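Local coordinates for protein formimidoylglutamase (Bacillus subtilis, PDB 3M1R) that hydrolyses N-formimidoyl-L-glutamate to L-glutamate and formamide in histidine degradation, using two manganese ions per subunit, at residues 150-155 against 271-276; 187-192 against 223-228; 109-114 against 134-139. One frame throughout, in Å; residues are numbered along the deposited sequence.

Interaction 1 (150-155 against 271-276). With CA (calcium ion), chain B; CA (calcium ion), chain C.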
ATOM      1  N   ILE D 150      -5.459 -16.498  32.714  1.00 42.61           N
ATOM      2  CA  ILE D 150      -5.311 -17.275  31.500  1.00 43.51           C
ATOM      3  C   ILE D 150      -4.728 -16.358  30.428  1.00 44.51           C
ATOM      4  O   ILE D 150      -5.400 -15.441  29.944  1.00 42.69           O
ATOM      5  CB  ILE D 150      -6.638 -17.886  31.056  1.00 46.64           C
ATOM      6  CG1 ILE D 150      -7.101 -18.908  32.103  1.00 45.74           C
ATOM      7  CG2 ILE D 150      -6.500 -18.551  29.689  1.00 45.71           C
ATOM      8  CD1 ILE D 150      -8.517 -19.343  31.931  1.00 50.81           C
ATOM      9  N   GLN D 151      -3.463 -16.610  30.095  1.00 37.39           N
ATOM     10  CA  GLN D 151      -2.690 -15.786  29.165  1.00 37.27           C
ATOM     11  C   GLN D 151      -2.571 -16.508  27.819  1.00 35.07           C
ATOM     12  O   GLN D 151      -1.885 -17.528  27.721  1.00 33.96           O
ATOM     13  CB  GLN D 151      -1.301 -15.513  29.769  1.00 40.98           C
ATOM     14  CG  GLN D 151      -0.273 -14.832  28.852  1.00 45.14           C
ATOM     15  CD  GLN D 151       1.142 -14.814  29.454  1.00 46.87           C
ATOM     16  OE1 GLN D 151       1.373 -15.304  30.565  1.00 46.28           O
ATOM     17  NE2 GLN D 151       2.090 -14.260  28.712  1.00 52.27           N
ATOM     18  N   PHE D 152      -3.274 -16.011  26.799  1.00 31.61           N
ATOM     19  CA  PHE D 152      -3.088 -16.517  25.442  1.00 35.79           C
ATOM     20  C   PHE D 152      -1.884 -15.793  24.839  1.00 36.22           C
ATOM     21  O   PHE D 152      -1.887 -14.563  24.709  1.00 37.26           O
ATOM     22  CB  PHE D 152      -4.333 -16.287  24.587  1.00 36.11           C
ATOM     23  CG  PHE D 152      -5.482 -17.199  24.929  1.00 33.27           C
ATOM     24  CD1 PHE D 152      -5.597 -18.443  24.334  1.00 31.48           C
ATOM     25  CD2 PHE D 152      -6.441 -16.809  25.838  1.00 31.45           C
ATOM     26  CE1 PHE D 152      -6.646 -19.270  24.646  1.00 37.37           C
ATOM     27  CE2 PHE D 152      -7.494 -17.644  26.166  1.00 36.83           C
ATOM     28  CZ  PHE D 152      -7.602 -18.867  25.566  1.00 37.07           C
ATOM     29  N   ASP D 153      -0.850 -16.548  24.494  1.00 35.87           N
ATOM     30  CA  ASP D 153       0.408 -15.939  24.092  1.00 35.17           C
ATOM     31  C   ASP D 153       1.367 -16.911  23.419  1.00 38.78           C
ATOM     32  O   ASP D 153       1.481 -18.075  23.834  1.00 36.75           O
ATOM     33  CB  ASP D 153       1.100 -15.311  25.319  1.00 35.47           C
ATOM     34  CG  ASP D 153       1.831 -14.044  24.968  1.00 32.36           C
ATOM     35  OD1 ASP D 153       2.495 -14.075  23.925  1.00 33.65           O
ATOM     36  OD2 ASP D 153       1.739 -13.035  25.701  1.00 34.19           O
ATOM     37  N   ALA D 154       2.053 -16.432  22.376  1.00 29.22           N
ATOM     38  CA  ALA D 154       3.194 -17.158  21.834  1.00 30.89           C
ATOM     39  C   ALA D 154       4.395 -17.039  22.772  1.00 37.57           C
ATOM     40  O   ALA D 154       5.310 -17.846  22.684  1.00 37.04           O
ATOM     41  CB  ALA D 154       3.591 -16.614  20.418  1.00 31.82           C
ATOM     42  N   HIS D 155       4.406 -16.019  23.637  1.00 38.44           N
ATOM     43  CA  HIS D 155       5.590 -15.697  24.447  1.00 36.49           C
ATOM     44  C   HIS D 155       5.306 -15.700  25.936  1.00 38.65           C
ATOM     45  O   HIS D 155       4.204 -15.360  26.356  1.00 38.90           O
ATOM     46  CB  HIS D 155       6.136 -14.310  24.102  1.00 33.10           C
ATOM     47  CG  HIS D 155       6.136 -14.005  22.642  1.00 41.84           C
ATOM     48  ND1 HIS D 155       5.007 -13.564  21.981  1.00 45.72           N
ATOM     49  CD2 HIS D 155       7.106 -14.096  21.711  1.00 34.60           C
ATOM     50  CE1 HIS D 155       5.294 -13.365  20.711  1.00 39.29           C
ATOM     51  NE2 HIS D 155       6.556 -13.690  20.511  1.00 41.15           N
ATOM     52  N   LEU D 271     -11.648 -18.203  19.325  1.00 28.88           N
ATOM     53  CA  LEU D 271     -12.978 -17.704  19.671  1.00 30.87           C
ATOM     54  C   LEU D 271     -13.702 -18.741  20.540  1.00 36.78           C
ATOM     55  O   LEU D 271     -14.340 -18.392  21.532  1.00 36.19           O
ATOM     56  CB  LEU D 271     -13.793 -17.363  18.421  1.00 26.33           C
ATOM     57  CG  LEU D 271     -13.241 -16.260  17.503  1.00 30.72           C
ATOM     58  CD1 LEU D 271     -14.109 -16.117  16.250  1.00 32.63           C
ATOM     59  CD2 LEU D 271     -13.176 -14.937  18.232  1.00 28.31           C
ATOM     60  N   GLU D 272     -13.577 -20.012  20.177  1.00 41.68           N
ATOM     61  CA  GLU D 272     -14.272 -21.077  20.895  1.00 43.96           C
ATOM     62  C   GLU D 272     -13.743 -21.162  22.320  1.00 42.55           C
ATOM     63  O   GLU D 272     -14.503 -21.324  23.262  1.00 39.57           O
ATOM     64  CB  GLU D 272     -14.101 -22.413  20.167  1.00 50.50           C
ATOM     65  CG  GLU D 272     -15.231 -23.404  20.383  1.00 66.16           C
ATOM     66  CD  GLU D 272     -16.584 -22.868  19.925  1.00 79.36           C
ATOM     67  OE1 GLU D 272     -17.617 -23.344  20.441  1.00 87.70           O
ATOM     68  OE2 GLU D 272     -16.623 -21.968  19.057  1.00 81.84           O
ATOM     69  N   ALA D 273     -12.429 -21.022  22.469  1.00 37.90           N
ATOM     70  CA  ALA D 273     -11.782 -21.127  23.780  1.00 43.22           C
ATOM     71  C   ALA D 273     -12.187 -19.981  24.702  1.00 40.69           C
ATOM     72  O   ALA D 273     -12.534 -20.194  25.861  1.00 42.17           O
ATOM     73  CB  ALA D 273     -10.253 -21.182  23.628  1.00 36.21           C
ATOM     74  N   VAL D 274     -12.131 -18.762  24.182  1.00 40.28           N
ATOM     75  CA  VAL D 274     -12.649 -17.605  24.899  1.00 39.48           C
ATOM     76  C   VAL D 274     -14.134 -17.785  25.327  1.00 43.02           C
ATOM     77  O   VAL D 274     -14.498 -17.468  26.467  1.00 38.81           O
ATOM     78  CB  VAL D 274     -12.481 -16.332  24.057  1.00 37.70           C
ATOM     79  CG1 VAL D 274     -13.170 -15.158  24.722  1.00 40.73           C
ATOM     80  CG2 VAL D 274     -10.996 -16.048  23.847  1.00 43.50           C
ATOM     81  N   LYS D 275     -14.991 -18.281  24.433  1.00 43.30           N
ATOM     82  CA  LYS D 275     -16.394 -18.481  24.810  1.00 41.86           C
ATOM     83  C   LYS D 275     -16.518 -19.499  25.963  1.00 43.71           C
ATOM     84  O   LYS D 275     -17.232 -19.272  26.925  1.00 45.27           O
ATOM     85  CB  LYS D 275     -17.281 -18.878  23.622  1.00 42.85           C
ATOM     86  CG  LYS D 275     -18.668 -19.383  24.085  1.00 51.74           C
ATOM     87  CD  LYS D 275     -19.642 -19.710  22.948  1.00 58.75           C
ATOM     88  CE  LYS D 275     -19.005 -20.521  21.808  1.00 65.77           C
ATOM     89  NZ  LYS D 275     -18.389 -19.662  20.716  1.00 57.77           N
ATOM     90  N   TYR D 276     -15.794 -20.607  25.861  1.00 41.02           N
ATOM     91  CA  TYR D 276     -15.718 -21.574  26.941  1.00 40.07           C
ATOM     92  C   TYR D 276     -15.330 -20.944  28.282  1.00 40.53           C
ATOM     93  O   TYR D 276     -16.087 -21.026  29.250  1.00 36.99           O
ATOM     94  CB  TYR D 276     -14.742 -22.703  26.592  1.00 47.08           C
ATOM     95  CG  TYR D 276     -14.715 -23.798  27.634  1.00 47.71           C
ATOM     96  CD1 TYR D 276     -15.805 -24.636  27.812  1.00 56.11           C
ATOM     97  CD2 TYR D 276     -13.608 -23.988  28.442  1.00 44.89           C
ATOM     98  CE1 TYR D 276     -15.795 -25.640  28.776  1.00 59.90           C
ATOM     99  CE2 TYR D 276     -13.589 -24.985  29.407  1.00 51.67           C
ATOM    100  CZ  TYR D 276     -14.682 -25.807  29.566  1.00 55.62           C
ATOM    101  OH  TYR D 276     -14.658 -26.799  30.517  1.00 62.87           O
TER
HETATM  102 CA    CA B 321       3.102 -12.272  22.519  1.00 37.99          CA
HETATM  103 CA    CA C 322       3.434 -11.224  24.738  1.00 84.93          CA

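Interaction 2 (187-192 against 223-228)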
ATOM      1  N   ILE D 187      -1.928 -19.661  33.679  1.00 42.39           N
ATOM      2  CA  ILE D 187      -1.968 -20.636  32.595  1.00 42.72           C
ATOM      3  C   ILE D 187      -1.605 -19.961  31.261  1.00 45.74           C
ATOM      4  O   ILE D 187      -2.359 -19.126  30.742  1.00 44.67           O
ATOM      5  CB  ILE D 187      -3.355 -21.292  32.499  1.00 43.01           C
ATOM      6  CG1 ILE D 187      -3.666 -22.035  33.787  1.00 47.79           C
ATOM      7  CG2 ILE D 187      -3.418 -22.261  31.355  1.00 41.17           C
ATOM      8  CD1 ILE D 187      -5.105 -22.354  33.912  1.00 54.40           C
ATOM      9  N   GLN D 188      -0.444 -20.319  30.712  1.00 42.66           N
ATOM     10  CA  GLN D 188      -0.001 -19.752  29.441  1.00 42.42           C
ATOM     11  C   GLN D 188      -0.377 -20.705  28.334  1.00 43.64           C
ATOM     12  O   GLN D 188       0.044 -21.856  28.341  1.00 48.03           O
ATOM     13  CB  GLN D 188       1.511 -19.504  29.430  1.00 40.31           C
ATOM     14  CG  GLN D 188       1.998 -18.593  30.545  1.00 40.13           C
ATOM     15  CD  GLN D 188       3.471 -18.213  30.388  1.00 45.56           C
ATOM     16  OE1 GLN D 188       4.324 -19.063  30.114  1.00 47.63           O
ATOM     17  NE2 GLN D 188       3.772 -16.933  30.584  1.00 41.03           N
ATOM     18  N   LEU D 189      -1.164 -20.219  27.380  1.00 34.39           N
ATOM     19  CA  LEU D 189      -1.672 -21.066  26.312  1.00 38.43           C
ATOM     20  C   LEU D 189      -1.132 -20.571  24.984  1.00 37.87           C
ATOM     21  O   LEU D 189      -1.304 -19.400  24.644  1.00 40.11           O
ATOM     22  CB  LEU D 189      -3.214 -21.049  26.300  1.00 40.62           C
ATOM     23  CG  LEU D 189      -3.954 -21.582  27.535  1.00 42.46           C
ATOM     24  CD1 LEU D 189      -5.425 -21.175  27.509  1.00 44.20           C
ATOM     25  CD2 LEU D 189      -3.833 -23.103  27.639  1.00 37.47           C
ATOM     26  N   GLY D 190      -0.476 -21.459  24.241  1.00 39.14           N
ATOM     27  CA  GLY D 190       0.002 -21.144  22.900  1.00 33.34           C
ATOM     28  C   GLY D 190       1.479 -20.833  22.787  1.00 41.63           C
ATOM     29  O   GLY D 190       1.929 -20.356  21.734  1.00 36.15           O
ATOM     30  N   ILE D 191       2.241 -21.102  23.856  1.00 43.03           N
ATOM     31  CA  ILE D 191       3.684 -20.793  23.863  1.00 37.19           C
ATOM     32  C   ILE D 191       4.330 -21.476  22.657  1.00 37.18           C
ATOM     33  O   ILE D 191       4.199 -22.681  22.468  1.00 43.36           O
ATOM     34  CB  ILE D 191       4.376 -21.243  25.172  1.00 41.07           C
ATOM     35  CG1 ILE D 191       3.823 -20.471  26.383  1.00 37.46           C
ATOM     36  CG2 ILE D 191       5.870 -21.070  25.068  1.00 39.11           C
ATOM     37  CD1 ILE D 191       3.918 -18.955  26.240  1.00 32.77           C
ATOM     38  N   ARG D 192       5.018 -20.705  21.830  1.00 39.30           N
ATOM     39  CA  ARG D 192       5.344 -21.177  20.491  1.00 39.60           C
ATOM     40  C   ARG D 192       6.829 -21.479  20.333  1.00 40.14           C
ATOM     41  O   ARG D 192       7.670 -20.731  20.811  1.00 38.83           O
ATOM     42  CB  ARG D 192       4.871 -20.147  19.450  1.00 31.43           C
ATOM     43  CG  ARG D 192       4.789 -20.686  18.028  1.00 29.06           C
ATOM     44  CD  ARG D 192       4.552 -19.551  17.046  1.00 28.43           C
ATOM     45  NE  ARG D 192       3.250 -18.919  17.272  1.00 31.05           N
ATOM     46  CZ  ARG D 192       2.787 -17.896  16.562  1.00 38.67           C
ATOM     47  NH1 ARG D 192       3.523 -17.385  15.577  1.00 33.69           N
ATOM     48  NH2 ARG D 192       1.586 -17.385  16.824  1.00 35.39           N
ATOM     49  N   ILE D 223      -9.445 -26.819  23.555  1.00 45.68           N
ATOM     50  CA  ILE D 223     -10.482 -26.920  24.575  1.00 50.14           C
ATOM     51  C   ILE D 223     -10.219 -28.050  25.592  1.00 55.37           C
ATOM     52  O   ILE D 223     -10.355 -27.839  26.797  1.00 59.45           O
ATOM     53  CB  ILE D 223     -11.896 -27.062  23.984  1.00 48.78           C
ATOM     54  CG1 ILE D 223     -12.242 -25.861  23.094  1.00 46.42           C
ATOM     55  CG2 ILE D 223     -12.903 -27.200  25.119  1.00 49.14           C
ATOM     56  CD1 ILE D 223     -12.621 -24.632  23.859  1.00 49.58           C
ATOM     57  N   PRO D 224      -9.852 -29.250  25.117  1.00 52.26           N
ATOM     58  CA  PRO D 224      -9.449 -30.281  26.087  1.00 53.64           C
ATOM     59  C   PRO D 224      -8.247 -29.852  26.941  1.00 51.06           C
ATOM     60  O   PRO D 224      -8.200 -30.141  28.131  1.00 53.42           O
ATOM     61  CB  PRO D 224      -9.087 -31.476  25.197  1.00 50.02           C
ATOM     62  CG  PRO D 224      -9.922 -31.288  23.979  1.00 56.29           C
ATOM     63  CD  PRO D 224      -9.930 -29.788  23.747  1.00 53.70           C
ATOM     64  N   THR D 225      -7.289 -29.158  26.349  1.00 49.60           N
ATOM     65  CA  THR D 225      -6.145 -28.684  27.121  1.00 55.41           C
ATOM     66  C   THR D 225      -6.592 -27.801  28.286  1.00 57.95           C
ATOM     67  O   THR D 225      -6.078 -27.914  29.393  1.00 63.26           O
ATOM     68  CB  THR D 225      -5.140 -27.908  26.259  1.00 52.71           C
ATOM     69  OG1 THR D 225      -4.504 -28.800  25.336  1.00 59.62           O
ATOM     70  CG2 THR D 225      -4.079 -27.281  27.139  1.00 47.70           C
ATOM     71  N   ILE D 226      -7.565 -26.935  28.035  1.00 56.62           N
ATOM     72  CA  ILE D 226      -8.088 -26.040  29.065  1.00 49.77           C
ATOM     73  C   ILE D 226      -8.904 -26.769  30.138  1.00 55.01           C
ATOM     74  O   ILE D 226      -8.826 -26.434  31.323  1.00 60.75           O
ATOM     75  CB  ILE D 226      -8.937 -24.922  28.436  1.00 41.70           C
ATOM     76  CG1 ILE D 226      -8.067 -24.011  27.574  1.00 41.66           C
ATOM     77  CG2 ILE D 226      -9.629 -24.105  29.503  1.00 43.32           C
ATOM     78  CD1 ILE D 226      -8.863 -22.913  26.916  1.00 42.87           C
ATOM     79  N   LYS D 227      -9.690 -27.759  29.731  1.00 53.50           N
ATOM     80  CA  LYS D 227     -10.461 -28.535  30.699  1.00 60.17           C
ATOM     81  C   LYS D 227      -9.523 -29.278  31.637  1.00 66.66           C
ATOM     82  O   LYS D 227      -9.800 -29.432  32.822  1.00 66.24           O
ATOM     83  CB  LYS D 227     -11.403 -29.516  29.995  1.00 58.48           C
ATOM     84  CG  LYS D 227     -12.637 -28.862  29.419  1.00 56.31           C
ATOM     85  CD  LYS D 227     -13.280 -29.744  28.379  1.00 67.79           C
ATOM     86  CE  LYS D 227     -14.617 -29.172  27.925  1.00 71.49           C
ATOM     87  NZ  LYS D 227     -15.325 -30.099  26.994  1.00 70.31           N
ATOM     88  N   GLU D 228      -8.400 -29.719  31.090  1.00 70.92           N
ATOM     89  CA  GLU D 228      -7.410 -30.459  31.851  1.00 76.13           C
ATOM     90  C   GLU D 228      -6.762 -29.585  32.931  1.00 72.94           C
ATOM     91  O   GLU D 228      -6.458 -30.065  34.015  1.00 76.79           O
ATOM     92  CB  GLU D 228      -6.349 -31.018  30.895  1.00 84.63           C
ATOM     93  CG  GLU D 228      -5.514 -32.166  31.448  1.00 95.91           C
ATOM     94  CD  GLU D 228      -4.896 -33.027  30.353  1.00101.69           C
ATOM     95  OE1 GLU D 228      -3.749 -33.488  30.531  1.00103.93           O
ATOM     96  OE2 GLU D 228      -5.555 -33.245  29.314  1.00103.49           O
TER

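Interaction 3 (109-114 against 134-139)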
ATOM      1  N   GLN D 109      -4.573   3.179  38.711  1.00 51.59           N
ATOM      2  CA  GLN D 109      -5.423   3.987  39.592  1.00 55.61           C
ATOM      3  C   GLN D 109      -6.852   4.036  39.111  1.00 56.03           C
ATOM      4  O   GLN D 109      -7.784   3.984  39.915  1.00 53.21           O
ATOM      5  CB  GLN D 109      -4.922   5.422  39.660  1.00 64.35           C
ATOM      6  CG  GLN D 109      -3.872   5.691  40.694  1.00 77.86           C
ATOM      7  CD  GLN D 109      -3.495   7.154  40.705  1.00 91.93           C
ATOM      8  OE1 GLN D 109      -2.381   7.523  40.328  1.00 96.55           O
ATOM      9  NE2 GLN D 109      -4.436   8.002  41.113  1.00 96.74           N
ATOM     10  N   THR D 110      -7.014   4.174  37.796  1.00 50.80           N
ATOM     11  CA  THR D 110      -8.327   4.310  37.205  1.00 47.59           C
ATOM     12  C   THR D 110      -9.045   2.992  37.370  1.00 51.68           C
ATOM     13  O   THR D 110     -10.187   2.938  37.833  1.00 58.50           O
ATOM     14  CB  THR D 110      -8.229   4.672  35.722  1.00 43.93           C
ATOM     15  OG1 THR D 110      -7.597   5.951  35.591  1.00 51.85           O
ATOM     16  CG2 THR D 110      -9.605   4.723  35.086  1.00 40.88           C
HETATM   17  N   MSE D 111      -8.340   1.931  37.011  1.00 51.95           N
HETATM   18  CA  MSE D 111      -8.850   0.578  37.093  1.00 52.73           C
HETATM   19  C   MSE D 111      -9.257   0.260  38.537  1.00 53.64           C
HETATM   20  O   MSE D 111     -10.320  -0.308  38.791  1.00 51.41           O
HETATM   21  CB  MSE D 111      -7.756  -0.379  36.621  1.00 60.68           C
HETATM   22  CG  MSE D 111      -8.235  -1.564  35.815  1.00 72.56           C
HETATM   23 SE   MSE D 111      -8.880  -1.093  34.044  0.89 64.66          SE
HETATM   24  CE  MSE D 111      -9.876  -2.724  33.693  1.00134.68           C
ATOM     25  N   HIS D 112      -8.403   0.634  39.482  1.00 52.69           N
ATOM     26  CA  HIS D 112      -8.684   0.371  40.880  1.00 54.10           C
ATOM     27  C   HIS D 112      -9.920   1.136  41.341  1.00 60.64           C
ATOM     28  O   HIS D 112     -10.843   0.549  41.890  1.00 55.34           O
ATOM     29  CB  HIS D 112      -7.488   0.717  41.771  1.00 49.61           C
ATOM     30  CG  HIS D 112      -7.726   0.440  43.226  1.00 55.75           C
ATOM     31  ND1 HIS D 112      -7.394  -0.760  43.819  1.00 60.74           N
ATOM     32  CD2 HIS D 112      -8.254   1.210  44.206  1.00 60.97           C
ATOM     33  CE1 HIS D 112      -7.707  -0.717  45.102  1.00 63.27           C
ATOM     34  NE2 HIS D 112      -8.232   0.467  45.363  1.00 63.59           N
ATOM     35  N   ALA D 113      -9.935   2.444  41.115  1.00 61.73           N
ATOM     36  CA  ALA D 113     -11.084   3.253  41.503  1.00 61.01           C
ATOM     37  C   ALA D 113     -12.365   2.695  40.881  1.00 60.29           C
ATOM     38  O   ALA D 113     -13.372   2.523  41.567  1.00 66.69           O
ATOM     39  CB  ALA D 113     -10.877   4.709  41.097  1.00 56.45           C
ATOM     40  N   LEU D 114     -12.307   2.399  39.584  1.00 57.25           N
ATOM     41  CA  LEU D 114     -13.456   1.899  38.829  1.00 53.55           C
ATOM     42  C   LEU D 114     -14.013   0.583  39.378  1.00 50.17           C
ATOM     43  O   LEU D 114     -15.215   0.463  39.593  1.00 50.52           O
ATOM     44  CB  LEU D 114     -13.079   1.725  37.358  1.00 49.92           C
ATOM     45  CG  LEU D 114     -13.714   2.616  36.290  1.00 51.24           C
ATOM     46  CD1 LEU D 114     -14.343   3.859  36.869  1.00 51.51           C
ATOM     47  CD2 LEU D 114     -12.691   2.971  35.199  1.00 46.07           C
ATOM     48  N   TYR D 134       0.384  -5.613  33.366  1.00 46.65           N
ATOM     49  CA  TYR D 134       0.827  -5.461  34.737  1.00 47.44           C
ATOM     50  C   TYR D 134      -0.175  -4.630  35.523  1.00 51.51           C
ATOM     51  O   TYR D 134      -0.652  -5.059  36.573  1.00 55.89           O
ATOM     52  CB  TYR D 134       2.198  -4.812  34.821  1.00 48.51           C
ATOM     53  CG  TYR D 134       2.532  -4.373  36.218  1.00 49.57           C
ATOM     54  CD1 TYR D 134       3.091  -5.263  37.130  1.00 47.32           C
ATOM     55  CD2 TYR D 134       2.290  -3.068  36.632  1.00 53.10           C
ATOM     56  CE1 TYR D 134       3.406  -4.865  38.414  1.00 51.41           C
ATOM     57  CE2 TYR D 134       2.606  -2.658  37.929  1.00 54.30           C
ATOM     58  CZ  TYR D 134       3.154  -3.565  38.810  1.00 54.42           C
ATOM     59  OH  TYR D 134       3.463  -3.174  40.089  1.00 61.28           O
ATOM     60  N   SER D 135      -0.495  -3.439  35.021  1.00 44.10           N
ATOM     61  CA  SER D 135      -1.393  -2.543  35.752  1.00 50.33           C
ATOM     62  C   SER D 135      -2.844  -3.063  35.859  1.00 44.90           C
ATOM     63  O   SER D 135      -3.495  -2.890  36.886  1.00 48.41           O
ATOM     64  CB  SER D 135      -1.359  -1.127  35.165  1.00 54.50           C
ATOM     65  OG  SER D 135      -0.072  -0.538  35.302  1.00 58.67           O
ATOM     66  N   THR D 136      -3.350  -3.692  34.807  1.00 41.45           N
ATOM     67  CA  THR D 136      -4.745  -4.129  34.816  1.00 45.55           C
ATOM     68  C   THR D 136      -4.949  -5.260  35.818  1.00 50.43           C
ATOM     69  O   THR D 136      -5.799  -5.171  36.696  1.00 57.52           O
ATOM     70  CB  THR D 136      -5.194  -4.584  33.429  1.00 37.72           C
ATOM     71  OG1 THR D 136      -4.187  -5.434  32.877  1.00 40.44           O
ATOM     72  CG2 THR D 136      -5.370  -3.392  32.534  1.00 38.56           C
ATOM     73  N   ILE D 137      -4.149  -6.313  35.683  1.00 51.29           N
ATOM     74  CA  ILE D 137      -4.175  -7.450  36.596  1.00 49.13           C
ATOM     75  C   ILE D 137      -3.933  -7.070  38.055  1.00 55.19           C
ATOM     76  O   ILE D 137      -4.639  -7.530  38.946  1.00 58.73           O
ATOM     77  CB  ILE D 137      -3.187  -8.529  36.149  1.00 42.60           C
ATOM     78  CG1 ILE D 137      -3.654  -9.117  34.820  1.00 46.61           C
ATOM     79  CG2 ILE D 137      -3.081  -9.608  37.184  1.00 43.56           C
ATOM     80  CD1 ILE D 137      -2.684 -10.082  34.195  1.00 51.80           C
ATOM     81  N   LYS D 138      -2.947  -6.222  38.307  1.00 55.47           N
ATOM     82  CA  LYS D 138      -2.706  -5.758  39.667  1.00 55.26           C
ATOM     83  C   LYS D 138      -3.964  -5.121  40.276  1.00 55.78           C
ATOM     84  O   LYS D 138      -4.227  -5.277  41.460  1.00 57.33           O
ATOM     85  CB  LYS D 138      -1.555  -4.763  39.671  1.00 54.62           C
ATOM     86  CG  LYS D 138      -1.187  -4.152  41.019  1.00 57.96           C
ATOM     87  CD  LYS D 138       0.142  -3.393  40.868  1.00 60.96           C
ATOM     88  CE  LYS D 138       0.227  -2.159  41.756  1.00 71.16           C
ATOM     89  NZ  LYS D 138       1.206  -1.172  41.193  1.00 71.34           N
ATOM     90  N   ALA D 139      -4.724  -4.391  39.463  1.00 57.55           N
ATOM     91  CA  ALA D 139      -5.946  -3.752  39.934  1.00 55.84           C
ATOM     92  C   ALA D 139      -6.981  -4.813  40.235  1.00 52.46           C
ATOM     93  O   ALA D 139      -7.639  -4.768  41.266  1.00 55.52           O
ATOM     94  CB  ALA D 139      -6.476  -2.782  38.901  1.00 53.01           C
TER

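Interaction 1 (150-155 against 271-276)
Asp-153 OD1 is gripped twice: by the calcium ion of chain B at 2.4 Å, and by the backbone N-H of His-155, whose N lies 2.7 Å from OD1 in an Asx turn. The site stands at the C-terminal end of strand 147-152 in the parallel sheet of the arginase fold, where the binuclear metal centre of this family is built. The N-H comes in tilted, 46° above the carboxylate plane. The other oxygen, Asp-153 OD2, reaches the chain C calcium at 2.7 Å, so one aspartate spans both ions, a role its short, two-oxygen side chain suits. Gln-151 NE2 points at OD2 from 3.3 Å, again from above the carboxylate plane, and gives the group a second-shell partner. His-155 brings ND1 to within 2.4 Å of the chain B calcium. Asn-130, Asp-157, Asp-245 and Asp-247 are the other protein ligands of the two sites, which are inferred to hold manganese in the working enzyme.

Just before Asp-153, the strand turns Phe-152 the other way from Gln-151, into the apolar layer against helix 267-278. Its CB points toward the helix, and with chi1 at -73° CG stands beside the backbone N, anti to the carbonyl carbon; CZ and CE2, at the ring's far end, do the touching. Small Ala-273 lets the long aromatic side chain fit, while branched Val-274 fills in beside it. The ring meets both obliquely, and its CZ lies 4.0 Å from Ala-273 CB.

Interaction 2 (187-192 against 223-228)
In the parallel sheet of the arginase fold, the crossover from strand 210-213, the outermost strand on one side of this chain's sheet, back to the interior strand 239-245 runs through helix 222-234, and this contact is where that helix packs on strand 186-191. Leu-189 carries it from the strand side, its side chain directed toward the helix. The two methyls of the leucine divide the work. CD1 meets the end of Ile-226, lying 3.9 Å from its CG1 and equally near its CD1, while Leu-189 CD2 faces Thr-225 CG2 at a looser 4.2 Å. The side chains of Leu-189 and Ile-226 cross at about a right angle, with the leucine CD1 lying against the CG1-CD1 branch of the isoleucine. That branch is brought in by chi1 of -66°, which sets CG1 beside the backbone N and swings the tip nearer the strand than the CB direction alone would. Threonine suits the third position because it presents a methyl to the leucine while its OG1 is hydrogen-bonded to Gly-221 O, one turn back in the chain. Around this buried patch, Ile-226 also touches Ala-273 and Ile-277 of helix 267-278, Thr-225 reaches His-212 of strand 210-213, and Leu-189 hydrogen-bonds through its backbone to Gln-151 of strand 147-152.

Interaction 3 (109-114 against 134-139)
Met-111 and Ala-139 face each other across two helices of the arginase α/β fold, each directing its CB toward the other helix. The segments run nearly parallel, at a signed crossing angle of -24°, and their axes approach to 8.7 Å. Strand 121-127 of the central sheet joins the two helices in the chain, so the contact packs together the helices before and after one strand. Alanine suits the closest point. Its single methyl, Ala-139 CB, sits 3.6 Å from Met-111 CB and 3.8 Å from Met-111 CG, and it also lies over the backbone of the opposite helix, 4.0 Å from His-112 N. The backbones can therefore draw close, with CA of His-112 and CA of Ala-139 only 5.0 Å apart.

Met-111, present as selenomethionine, does not run straight on past the alanine. A bend at chi2, 70°, carries the chain past the flank of helix 133-141 and down to the sheet. The flexible, unbranched side chain also reaches Trp-121, Pro-123 and Ile-125 of the sheet below. Tyr-7 and Phe-9 of a neighbouring subunit pack on other residues of 109-114. Thr-136 turns its methyl to the selenium, while its OG1 is taken up by Glu-287 and by Ile-132 O, just before the helix begins. Across this edge of the contact, Met-111 SE comes to 4.5 Å from Thr-136 CG2.

Overall arrangement
Interactions 1 and 2 share one sheet: strands 147-152 and 186-191 are neighbours, and their helices, 267-278 and 222-234, touch as well, with the two contact centres about 8 Å apart. Interaction 2 is nested in the chain loop that interaction 1 closes. Interaction 3 closes earlier in the chain and lies across the chain's centre from interaction 1, the centres about 21 Å apart. All three are largely buried, though His-112 gives interaction 3 a partly exposed margin near a subunit interface. Strand against helix is apolar in interactions 1 and 2, but the 150-155 segment adds metal-binding polar chemistry; interaction 3 joins helix to helix, relying on alanine for closeness.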